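Local atomic coordinates of chitinase A (Cycas revoluta, PDB entry 4MNK), a protein that probably hydrolyses the beta-1,4 linkages of chitin as a family 18 glycoside hydrolase of the plant class V chitinases, and here holds bound N-acetylglucosamine units. Residues F241-I255 against T290-Y304. Residues are numbered along the deposited sequence; the frame is centred on the assembly and turned at random.
With NAG (2-acetamido-2-deoxy-beta-D-glucopyranose), chain B.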
ATOM      1  N   PHE A 241      -8.276  -5.797  -3.629  1.00  6.20           N
ATOM      2  CA  PHE A 241      -9.136  -5.483  -4.752  1.00  6.45           C
ATOM      3  C   PHE A 241      -8.576  -6.178  -5.984  1.00  6.40           C
ATOM      4  O   PHE A 241      -7.399  -6.554  -6.016  1.00  6.47           O
ATOM      5  CB  PHE A 241      -9.185  -3.968  -4.984  1.00  6.63           C
ATOM      6  CG  PHE A 241      -7.875  -3.381  -5.446  1.00  7.04           C
ATOM      7  CD1 PHE A 241      -6.901  -3.004  -4.527  1.00  7.61           C
ATOM      8  CD2 PHE A 241      -7.607  -3.220  -6.805  1.00  7.86           C
ATOM      9  CE1 PHE A 241      -5.684  -2.474  -4.951  1.00  7.94           C
ATOM     10  CE2 PHE A 241      -6.391  -2.690  -7.235  1.00  8.25           C
ATOM     11  CZ  PHE A 241      -5.430  -2.317  -6.306  1.00  8.36           C
ATOM     12  N   GLY A 242      -9.425  -6.338  -6.991  1.00  6.53           N
ATOM     13  CA  GLY A 242      -9.011  -6.869  -8.277  1.00  6.81           C
ATOM     14  C   GLY A 242      -9.174  -5.832  -9.366  1.00  7.04           C
ATOM     15  O   GLY A 242      -9.861  -4.825  -9.178  1.00  7.36           O
ATOM     16  N   ARG A 243      -8.522  -6.075 -10.498  1.00  7.43           N
ATOM     17  CA  ARG A 243      -8.686  -5.247 -11.686  1.00  7.93           C
ATOM     18  C   ARG A 243      -9.609  -5.957 -12.664  1.00  7.86           C
ATOM     19  O   ARG A 243      -9.463  -7.160 -12.908  1.00  7.46           O
ATOM     20  CB  ARG A 243      -7.333  -4.946 -12.335  1.00  8.29           C
ATOM     21  CG  ARG A 243      -6.450  -3.997 -11.536  1.00  9.40           C
ATOM     22  CD  ARG A 243      -6.872  -2.557 -11.739  1.00 11.27           C
ATOM     23  NE  ARG A 243      -6.201  -1.655 -10.812  1.00 12.19           N
ATOM     24  CZ  ARG A 243      -6.613  -0.421 -10.539  1.00 12.62           C
ATOM     25  NH1 ARG A 243      -7.702   0.066 -11.123  1.00 13.44           N
ATOM     26  NH2 ARG A 243      -5.938   0.325  -9.679  1.00 12.99           N
ATOM     27  N   SER A 244     -10.558  -5.210 -13.215  1.00  8.13           N
ATOM     28  CA  SER A 244     -11.596  -5.793 -14.052  1.00  8.38           C
ATOM     29  C   SER A 244     -11.588  -5.249 -15.471  1.00  8.51           C
ATOM     30  O   SER A 244     -11.203  -4.098 -15.715  1.00  8.69           O
ATOM     31  CB  SER A 244     -12.968  -5.561 -13.422  1.00  8.42           C
ATOM     32  OG  SER A 244     -13.263  -4.179 -13.398  1.00  9.10           O
ATOM     33  N   TRP A 245     -12.045  -6.095 -16.388  1.00  8.58           N
ATOM     34  CA  TRP A 245     -12.151  -5.779 -17.803  1.00  9.02           C
ATOM     35  C   TRP A 245     -13.532  -6.183 -18.299  1.00  9.24           C
ATOM     36  O   TRP A 245     -14.189  -7.048 -17.706  1.00  9.13           O
ATOM     37  CB  TRP A 245     -11.159  -6.614 -18.606  1.00  9.17           C
ATOM     38  CG  TRP A 245      -9.710  -6.240 -18.572  1.00  9.46           C
ATOM     39  CD1 TRP A 245      -9.031  -5.512 -19.508  1.00 10.07           C
ATOM     40  CD2 TRP A 245      -8.736  -6.651 -17.604  1.00  9.76           C
ATOM     41  NE1 TRP A 245      -7.705  -5.419 -19.169  1.00 10.14           N
ATOM     42  CE2 TRP A 245      -7.496  -6.108 -18.004  1.00 10.09           C
ATOM     43  CE3 TRP A 245      -8.795  -7.402 -16.424  1.00  9.76           C
ATOM     44  CZ2 TRP A 245      -6.321  -6.306 -17.276  1.00 10.11           C
ATOM     45  CZ3 TRP A 245      -7.623  -7.591 -15.695  1.00  9.58           C
ATOM     46  CH2 TRP A 245      -6.405  -7.043 -16.125  1.00 10.17           C
ATOM     47  N   LEU A 246     -13.948  -5.574 -19.406  1.00  9.64           N
ATOM     48  CA  LEU A 246     -15.053  -6.091 -20.203  1.00 10.30           C
ATOM     49  C   LEU A 246     -14.463  -6.908 -21.347  1.00 10.53           C
ATOM     50  O   LEU A 246     -13.583  -6.428 -22.068  1.00 10.76           O
ATOM     51  CB  LEU A 246     -15.927  -4.957 -20.744  1.00 10.68           C
ATOM     52  CG  LEU A 246     -16.631  -4.070 -19.712  1.00 11.40           C
ATOM     53  CD1 LEU A 246     -17.395  -2.949 -20.401  1.00 12.72           C
ATOM     54  CD2 LEU A 246     -17.564  -4.880 -18.822  1.00 11.98           C
ATOM     55  N   LEU A 247     -14.935  -8.142 -21.496  1.00 10.95           N
ATOM     56  CA  LEU A 247     -14.422  -9.052 -22.516  1.00 11.35           C
ATOM     57  C   LEU A 247     -14.946  -8.703 -23.899  1.00 11.91           C
ATOM     58  O   LEU A 247     -16.108  -8.315 -24.055  1.00 11.74           O
ATOM     59  CB  LEU A 247     -14.784 -10.500 -22.179  1.00 11.06           C
ATOM     60  CG  LEU A 247     -14.185 -11.093 -20.900  1.00 10.85           C
ATOM     61  CD1 LEU A 247     -14.850 -12.417 -20.577  1.00 10.60           C
ATOM     62  CD2 LEU A 247     -12.677 -11.261 -21.014  1.00 10.68           C
ATOM     63  N   LYS A 248     -14.082  -8.844 -24.900  1.00 12.68           N
ATOM     64  CA  LYS A 248     -14.485  -8.661 -26.291  1.00 13.62           C
ATOM     65  C   LYS A 248     -15.426  -9.786 -26.724  1.00 13.83           C
ATOM     66  O   LYS A 248     -16.417  -9.539 -27.415  1.00 14.13           O
ATOM     67  CB  LYS A 248     -13.262  -8.587 -27.211  1.00 13.96           C
ATOM     68  CG  LYS A 248     -13.581  -8.138 -28.638  1.00 15.35           C
ATOM     69  CD  LYS A 248     -12.321  -7.896 -29.464  1.00 17.32           C
ATOM     70  CE  LYS A 248     -11.726  -6.515 -29.214  1.00 18.67           C
ATOM     71  NZ  LYS A 248     -10.482  -6.292 -30.006  1.00 19.81           N
ATOM     72  N   ASN A 249     -15.107 -11.011 -26.305  1.00 14.15           N
ATOM     73  CA  ASN A 249     -15.914 -12.193 -26.604  1.00 14.60           C
ATOM     74  C   ASN A 249     -16.129 -13.040 -25.355  1.00 14.39           C
ATOM     75  O   ASN A 249     -15.170 -13.360 -24.646  1.00 14.40           O
ATOM     76  CB  ASN A 249     -15.248 -13.040 -27.694  1.00 15.10           C
ATOM     77  CG  ASN A 249     -14.922 -12.240 -28.940  1.00 16.26           C
ATOM     78  OD1 ASN A 249     -15.797 -11.610 -29.535  1.00 17.77           O
ATOM     79  ND2 ASN A 249     -13.656 -12.263 -29.342  1.00 17.45           N
ATOM     80  N   ASN A 250     -17.384 -13.409 -25.102  1.00 14.46           N
ATOM     81  CA  ASN A 250     -17.755 -14.161 -23.897  1.00 14.49           C
ATOM     82  C   ASN A 250     -17.253 -15.606 -23.847  1.00 14.73           C
ATOM     83  O   ASN A 250     -17.324 -16.255 -22.802  1.00 14.90           O
ATOM     84  CB  ASN A 250     -19.274 -14.122 -23.682  1.00 14.44           C
ATOM     85  CG  ASN A 250     -19.772 -12.756 -23.248  1.00 14.04           C
ATOM     86  OD1 ASN A 250     -19.046 -11.765 -23.311  1.00 13.97           O
ATOM     87  ND2 ASN A 250     -21.023 -12.698 -22.808  1.00 14.05           N
ATOM     88  N   ASN A 251     -16.749 -16.108 -24.972  1.00 14.92           N
ATOM     89  CA  ASN A 251     -16.183 -17.458 -25.017  1.00 15.13           C
ATOM     90  C   ASN A 251     -14.657 -17.485 -24.885  1.00 14.91           C
ATOM     91  O   ASN A 251     -14.044 -18.556 -24.900  1.00 15.11           O
ATOM     92  CB  ASN A 251     -16.655 -18.220 -26.263  1.00 15.44           C
ATOM     93  CG  ASN A 251     -16.345 -17.492 -27.564  1.00 16.08           C
ATOM     94  OD1 ASN A 251     -15.673 -16.457 -27.577  1.00 17.15           O
ATOM     95  ND2 ASN A 251     -16.836 -18.038 -28.669  1.00 17.13           N
ATOM     96  N   GLU A 252     -14.054 -16.304 -24.765  1.00 14.61           N
ATOM     97  CA  GLU A 252     -12.625 -16.185 -24.485  1.00 14.33           C
ATOM     98  C   GLU A 252     -12.472 -15.575 -23.103  1.00 14.10           C
ATOM     99  O   GLU A 252     -12.638 -14.366 -22.920  1.00 14.18           O
ATOM    100  CB  GLU A 252     -11.918 -15.352 -25.553  1.00 14.40           C
ATOM    101  CG  GLU A 252     -11.866 -16.035 -26.909  1.00 14.61           C
ATOM    102  CD  GLU A 252     -11.100 -15.235 -27.932  1.00 14.94           C
ATOM    103  OE1 GLU A 252      -9.856 -15.156 -27.823  1.00 15.42           O
ATOM    104  OE2 GLU A 252     -11.746 -14.698 -28.854  1.00 14.51           O
ATOM    105  N   VAL A 253     -12.159 -16.431 -22.135  1.00 13.80           N
ATOM    106  CA  VAL A 253     -12.334 -16.097 -20.721  1.00 13.80           C
ATOM    107  C   VAL A 253     -11.094 -16.322 -19.858  1.00 13.77           C
ATOM    108  O   VAL A 253     -11.152 -16.152 -18.638  1.00 13.66           O
ATOM    109  CB  VAL A 253     -13.523 -16.888 -20.106  1.00 13.94           C
ATOM    110  CG1 VAL A 253     -14.844 -16.453 -20.725  1.00 14.18           C
ATOM    111  CG2 VAL A 253     -13.320 -18.397 -20.268  1.00 13.97           C
ATOM    112  N   GLY A 254      -9.986 -16.710 -20.481  1.00 13.76           N
ATOM    113  CA  GLY A 254      -8.750 -16.973 -19.750  1.00 13.92           C
ATOM    114  C   GLY A 254      -7.868 -15.746 -19.653  1.00 13.79           C
ATOM    115  O   GLY A 254      -8.293 -14.636 -19.987  1.00 14.04           O
ATOM    116  N   ILE A 255      -6.638 -15.947 -19.181  1.00 13.75           N
ATOM    117  CA  ILE A 255      -5.631 -14.887 -19.163  1.00 13.73           C
ATOM    118  C   ILE A 255      -5.153 -14.634 -20.591  1.00 13.72           C
ATOM    119  O   ILE A 255      -4.882 -15.580 -21.337  1.00 13.76           O
ATOM    120  CB  ILE A 255      -4.449 -15.231 -18.211  1.00 13.78           C
ATOM    121  CG1 ILE A 255      -4.878 -15.006 -16.755  1.00 14.05           C
ATOM    122  CG2 ILE A 255      -3.197 -14.402 -18.544  1.00 14.02           C
ATOM    123  CD1 ILE A 255      -3.896 -15.501 -15.718  1.00 14.82           C
ATOM    124  N   THR A 290       0.932 -17.612 -12.653  1.00  9.57           N
ATOM    125  CA  THR A 290       1.175 -16.278 -12.098  1.00  9.15           C
ATOM    126  C   THR A 290       1.032 -16.203 -10.579  1.00  9.05           C
ATOM    127  O   THR A 290       1.463 -15.221  -9.967  1.00  9.28           O
ATOM    128  CB  THR A 290       0.241 -15.228 -12.727  1.00  9.15           C
ATOM    129  OG1 THR A 290      -1.122 -15.642 -12.574  1.00  9.08           O
ATOM    130  CG2 THR A 290       0.558 -15.041 -14.205  1.00  9.41           C
ATOM    131  N   VAL A 291       0.455 -17.248  -9.984  1.00  8.41           N
ATOM    132  CA  VAL A 291       0.059 -17.263  -8.566  1.00  8.12           C
ATOM    133  C   VAL A 291      -0.964 -16.146  -8.336  1.00  7.95           C
ATOM    134  O   VAL A 291      -0.673 -15.108  -7.728  1.00  8.23           O
ATOM    135  CB  VAL A 291       1.270 -17.180  -7.590  1.00  8.07           C
ATOM    136  CG1 VAL A 291       0.817 -17.376  -6.154  1.00  8.68           C
ATOM    137  CG2 VAL A 291       2.336 -18.217  -7.955  1.00  8.60           C
ATOM    138  N   SER A 292      -2.162 -16.371  -8.866  1.00  7.70           N
ATOM    139  CA  SER A 292      -3.230 -15.384  -8.843  1.00  7.57           C
ATOM    140  C   SER A 292      -4.553 -16.074  -9.121  1.00  7.43           C
ATOM    141  O   SER A 292      -4.590 -17.270  -9.415  1.00  7.60           O
ATOM    142  CB  SER A 292      -2.981 -14.302  -9.897  1.00  7.69           C
ATOM    143  OG  SER A 292      -3.258 -14.782 -11.199  1.00  8.10           O
ATOM    144  N   ALA A 293      -5.638 -15.315  -9.029  1.00  7.26           N
ATOM    145  CA  ALA A 293      -6.959 -15.822  -9.353  1.00  7.06           C
ATOM    146  C   ALA A 293      -7.644 -14.907 -10.347  1.00  7.01           C
ATOM    147  O   ALA A 293      -7.293 -13.731 -10.482  1.00  6.72           O
ATOM    148  CB  ALA A 293      -7.803 -15.949  -8.092  1.00  7.44           C
ATOM    149  N   TYR A 294      -8.623 -15.457 -11.050  1.00  7.18           N
ATOM    150  CA  TYR A 294      -9.537 -14.640 -11.821  1.00  7.29           C
ATOM    151  C   TYR A 294     -10.932 -15.232 -11.797  1.00  7.12           C
ATOM    152  O   TYR A 294     -11.113 -16.410 -11.487  1.00  7.24           O
ATOM    153  CB  TYR A 294      -9.034 -14.390 -13.250  1.00  7.53           C
ATOM    154  CG  TYR A 294      -8.792 -15.606 -14.119  1.00  8.44           C
ATOM    155  CD1 TYR A 294      -9.779 -16.074 -14.985  1.00  9.11           C
ATOM    156  CD2 TYR A 294      -7.556 -16.251 -14.120  1.00  9.24           C
ATOM    157  CE1 TYR A 294      -9.551 -17.178 -15.811  1.00 10.14           C
ATOM    158  CE2 TYR A 294      -7.316 -17.354 -14.940  1.00 10.33           C
ATOM    159  CZ  TYR A 294      -8.317 -17.810 -15.780  1.00 10.60           C
ATOM    160  OH  TYR A 294      -8.079 -18.899 -16.589  1.00 12.55           O
ATOM    161  N   ALA A 295     -11.918 -14.395 -12.091  1.00  7.01           N
ATOM    162  CA  ALA A 295     -13.305 -14.825 -12.124  1.00  7.20           C
ATOM    163  C   ALA A 295     -14.010 -14.131 -13.269  1.00  7.27           C
ATOM    164  O   ALA A 295     -13.712 -12.978 -13.587  1.00  7.22           O
ATOM    165  CB  ALA A 295     -13.994 -14.525 -10.801  1.00  7.38           C
ATOM    166  N   TYR A 296     -14.943 -14.837 -13.897  1.00  7.40           N
ATOM    167  CA  TYR A 296     -15.652 -14.288 -15.042  1.00  7.61           C
ATOM    168  C   TYR A 296     -17.105 -14.732 -15.079  1.00  7.67           C
ATOM    169  O   TYR A 296     -17.446 -15.825 -14.626  1.00  7.18           O
ATOM    170  CB  TYR A 296     -14.938 -14.653 -16.352  1.00  8.12           C
ATOM    171  CG  TYR A 296     -14.875 -16.142 -16.621  1.00  9.11           C
ATOM    172  CD1 TYR A 296     -13.794 -16.905 -16.179  1.00 10.36           C
ATOM    173  CD2 TYR A 296     -15.905 -16.790 -17.305  1.00 10.20           C
ATOM    174  CE1 TYR A 296     -13.736 -18.275 -16.417  1.00 11.56           C
ATOM    175  CE2 TYR A 296     -15.858 -18.159 -17.545  1.00 11.64           C
ATOM    176  CZ  TYR A 296     -14.774 -18.892 -17.098  1.00 11.96           C
ATOM    177  OH  TYR A 296     -14.726 -20.246 -17.342  1.00 13.70           O
ATOM    178  N   LYS A 297     -17.948 -13.861 -15.619  1.00  8.08           N
ATOM    179  CA  LYS A 297     -19.339 -14.166 -15.903  1.00  8.50           C
ATOM    180  C   LYS A 297     -19.743 -13.277 -17.062  1.00  8.49           C
ATOM    181  O   LYS A 297     -19.492 -12.072 -17.038  1.00  8.40           O
ATOM    182  CB  LYS A 297     -20.238 -13.891 -14.692  1.00  8.91           C
ATOM    183  CG  LYS A 297     -21.645 -14.473 -14.850  1.00 10.37           C
ATOM    184  CD  LYS A 297     -22.499 -14.331 -13.597  1.00 11.83           C
ATOM    185  CE  LYS A 297     -23.321 -13.059 -13.616  1.00 11.63           C
ATOM    186  NZ  LYS A 297     -24.255 -12.970 -12.453  1.00 10.41           N
ATOM    187  N   ASP A 298     -20.359 -13.876 -18.078  1.00  8.68           N
ATOM    188  CA  ASP A 298     -20.751 -13.150 -19.283  1.00  8.98           C
ATOM    189  C   ASP A 298     -19.569 -12.324 -19.815  1.00  8.92           C
ATOM    190  O   ASP A 298     -18.523 -12.900 -20.109  1.00  9.04           O
ATOM    191  CB  ASP A 298     -22.027 -12.337 -19.029  1.00  9.42           C
ATOM    192  CG  ASP A 298     -23.204 -13.225 -18.647  1.00 10.31           C
ATOM    193  OD1 ASP A 298     -23.374 -14.291 -19.279  1.00 12.44           O
ATOM    194  OD2 ASP A 298     -23.953 -12.877 -17.709  1.00 11.74           O
ATOM    195  N   ASN A 299     -19.703 -11.003 -19.906  1.00  8.91           N
ATOM    196  CA  ASN A 299     -18.609 -10.173 -20.428  1.00  9.07           C
ATOM    197  C   ASN A 299     -17.711  -9.513 -19.372  1.00  8.86           C
ATOM    198  O   ASN A 299     -16.923  -8.627 -19.700  1.00  9.13           O
ATOM    199  CB  ASN A 299     -19.143  -9.123 -21.416  1.00  9.46           C
ATOM    200  CG  ASN A 299     -19.971  -8.045 -20.744  1.00 10.07           C
ATOM    201  OD1 ASN A 299     -20.646  -8.290 -19.741  1.00 11.58           O
ATOM    202  ND2 ASN A 299     -19.930  -6.840 -21.303  1.00 11.16           N
ATOM    203  N   VAL A 300     -17.817  -9.943 -18.116  1.00  8.43           N
ATOM    204  CA  VAL A 300     -17.026  -9.346 -17.036  1.00  8.22           C
ATOM    205  C   VAL A 300     -15.945 -10.311 -16.544  1.00  7.71           C
ATOM    206  O   VAL A 300     -16.222 -11.479 -16.275  1.00  7.34           O
ATOM    207  CB  VAL A 300     -17.928  -8.860 -15.868  1.00  8.40           C
ATOM    208  CG1 VAL A 300     -17.093  -8.312 -14.718  1.00  8.80           C
ATOM    209  CG2 VAL A 300     -18.907  -7.797 -16.354  1.00  8.89           C
ATOM    210  N   TRP A 301     -14.718  -9.805 -16.434  1.00  7.16           N
ATOM    211  CA  TRP A 301     -13.553 -10.592 -16.040  1.00  6.99           C
ATOM    212  C   TRP A 301     -12.782  -9.793 -15.002  1.00  6.84           C
ATOM    213  O   TRP A 301     -12.528  -8.606 -15.199  1.00  7.06           O
ATOM    214  CB  TRP A 301     -12.668 -10.815 -17.265  1.00  7.02           C
ATOM    215  CG  TRP A 301     -11.600 -11.882 -17.178  1.00  7.20           C
ATOM    216  CD1 TRP A 301     -11.674 -13.141 -17.697  1.00  6.95           C
ATOM    217  CD2 TRP A 301     -10.285 -11.767 -16.602  1.00  7.28           C
ATOM    218  NE1 TRP A 301     -10.505 -13.824 -17.470  1.00  7.78           N
ATOM    219  CE2 TRP A 301      -9.633 -13.006 -16.802  1.00  7.47           C
ATOM    220  CE3 TRP A 301      -9.598 -10.744 -15.935  1.00  7.51           C
ATOM    221  CZ2 TRP A 301      -8.328 -13.249 -16.361  1.00  7.49           C
ATOM    222  CZ3 TRP A 301      -8.296 -10.995 -15.489  1.00  7.47           C
ATOM    223  CH2 TRP A 301      -7.679 -12.236 -15.706  1.00  7.67           C
ATOM    224  N   VAL A 302     -12.403 -10.435 -13.904  1.00  6.67           N
ATOM    225  CA  VAL A 302     -11.647  -9.754 -12.855  1.00  6.68           C
ATOM    226  C   VAL A 302     -10.474 -10.614 -12.379  1.00  6.49           C
ATOM    227  O   VAL A 302     -10.632 -11.811 -12.151  1.00  6.67           O
ATOM    228  CB  VAL A 302     -12.569  -9.308 -11.674  1.00  6.72           C
ATOM    229  CG1 VAL A 302     -13.235 -10.510 -10.999  1.00  7.14           C
ATOM    230  CG2 VAL A 302     -11.800  -8.455 -10.660  1.00  7.00           C
ATOM    231  N   GLY A 303      -9.300  -9.995 -12.261  1.00  6.42           N
ATOM    232  CA  GLY A 303      -8.112 -10.659 -11.722  1.00  6.43           C
ATOM    233  C   GLY A 303      -7.819 -10.130 -10.332  1.00  6.26           C
ATOM    234  O   GLY A 303      -7.895  -8.922 -10.099  1.00  6.61           O
ATOM    235  N   TYR A 304      -7.481 -11.028  -9.410  1.00  6.54           N
ATOM    236  CA  TYR A 304      -7.372 -10.678  -7.992  1.00  6.63           C
ATOM    237  C   TYR A 304      -6.576 -11.735  -7.239  1.00  6.60           C
ATOM    238  O   TYR A 304      -6.131 -12.731  -7.819  1.00  7.08           O
ATOM    239  CB  TYR A 304      -8.772 -10.539  -7.367  1.00  6.66           C
ATOM    240  CG  TYR A 304      -9.600 -11.801  -7.486  1.00  6.36           C
ATOM    241  CD1 TYR A 304      -9.743 -12.673  -6.405  1.00  6.63           C
ATOM    242  CD2 TYR A 304     -10.211 -12.144  -8.694  1.00  7.06           C
ATOM    243  CE1 TYR A 304     -10.489 -13.849  -6.523  1.00  7.19           C
ATOM    244  CE2 TYR A 304     -10.954 -13.311  -8.821  1.00  6.89           C
ATOM    245  CZ  TYR A 304     -11.086 -14.156  -7.737  1.00  6.73           C
ATOM    246  OH  TYR A 304     -11.825 -15.306  -7.888  1.00  7.77           O
TER
HETATM  247  C1  NAG B   2      -6.819   4.160  -4.100  1.00 16.76           C
HETATM  248  C2  NAG B   2      -8.208   3.537  -4.165  1.00 16.17           C
HETATM  249  C3  NAG B   2      -9.265   4.609  -4.418  1.00 17.22           C
HETATM  250  C4  NAG B   2      -9.125   5.803  -3.465  1.00 18.43           C
HETATM  251  C5  NAG B   2      -7.661   6.237  -3.281  1.00 18.20           C
HETATM  252  C6  NAG B   2      -7.505   7.197  -2.103  1.00 18.91           C
HETATM  253  C7  NAG B   2      -8.330   1.215  -4.912  1.00 13.09           C
HETATM  254  C8  NAG B   2      -8.393   0.287  -6.088  1.00 13.35           C
HETATM  255  N2  NAG B   2      -8.271   2.516  -5.196  1.00 14.38           N
HETATM  256  O3  NAG B   2     -10.543   4.028  -4.273  1.00 17.26           O
HETATM  257  O4  NAG B   2      -9.859   6.895  -3.985  1.00 19.96           O
HETATM  258  O5  NAG B   2      -6.795   5.131  -3.072  1.00 17.18           O
HETATM  259  O6  NAG B   2      -7.765   6.529  -0.886  1.00 19.97           O
HETATM  260  O7  NAG B   2      -8.334   0.762  -3.767  1.00 11.93           O
HETATM  261  O   HOH W   1     -18.170  -6.418 -23.661  1.00 15.68           O
HETATM  262  O   HOH W   2     -18.340 -15.708 -20.322  1.00 13.89           O
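W301 swings its indole away from its own backbone N (chi1 -165°), while W245 turns CG beside its backbone N; the two rings thus lie side by side on one face of the sheet, with the CE3 atoms of W245 and W301 3.5 Å apart and the six-membered planes at 76°. With the W301 indole turned about chi2, NE1 reaches the loop carbonyl of V253, 2.7 Å from NE1 to O. That oxygen lies in the indole plane, yet NE1 stands 57° above the carbonyl plane, and the bond is short but bent. V253 meets Y296 differently: its CB sits 3.5 Å from the centroid of the Y296 ring, almost on the ring normal, a CH-pi contact. I255 CG1 approaches the indole edge, 3.9 Å from W301 CZ2, and L247 CD2 packs 3.8 Å from W301 CB. The backbones of strands 241-247 and 300-304 pair antiparallel; the bond from W245 N to W301 O, 2.8 Å, is nearly straight. An alanine in place of W301 would probably leave the V253 carbonyl without its indole donor and open a gap between W245, L247 and I255. At the far end of strand 241-247, F241 offers a ring face to the acetamido methyl of NAG, C8 lying 3.6 Å above its centre, and R243 forms a salt bridge with D193, both in the glycan pocket. The chemistry implies that hairpin 292-304, consistent with the alpha+beta insertion that class V family 18 enzymes carry on their TIM barrel, is joined by backbone bonds, the W301 indole bond and aromatic-aliphatic packing to a strand that reaches the sugar.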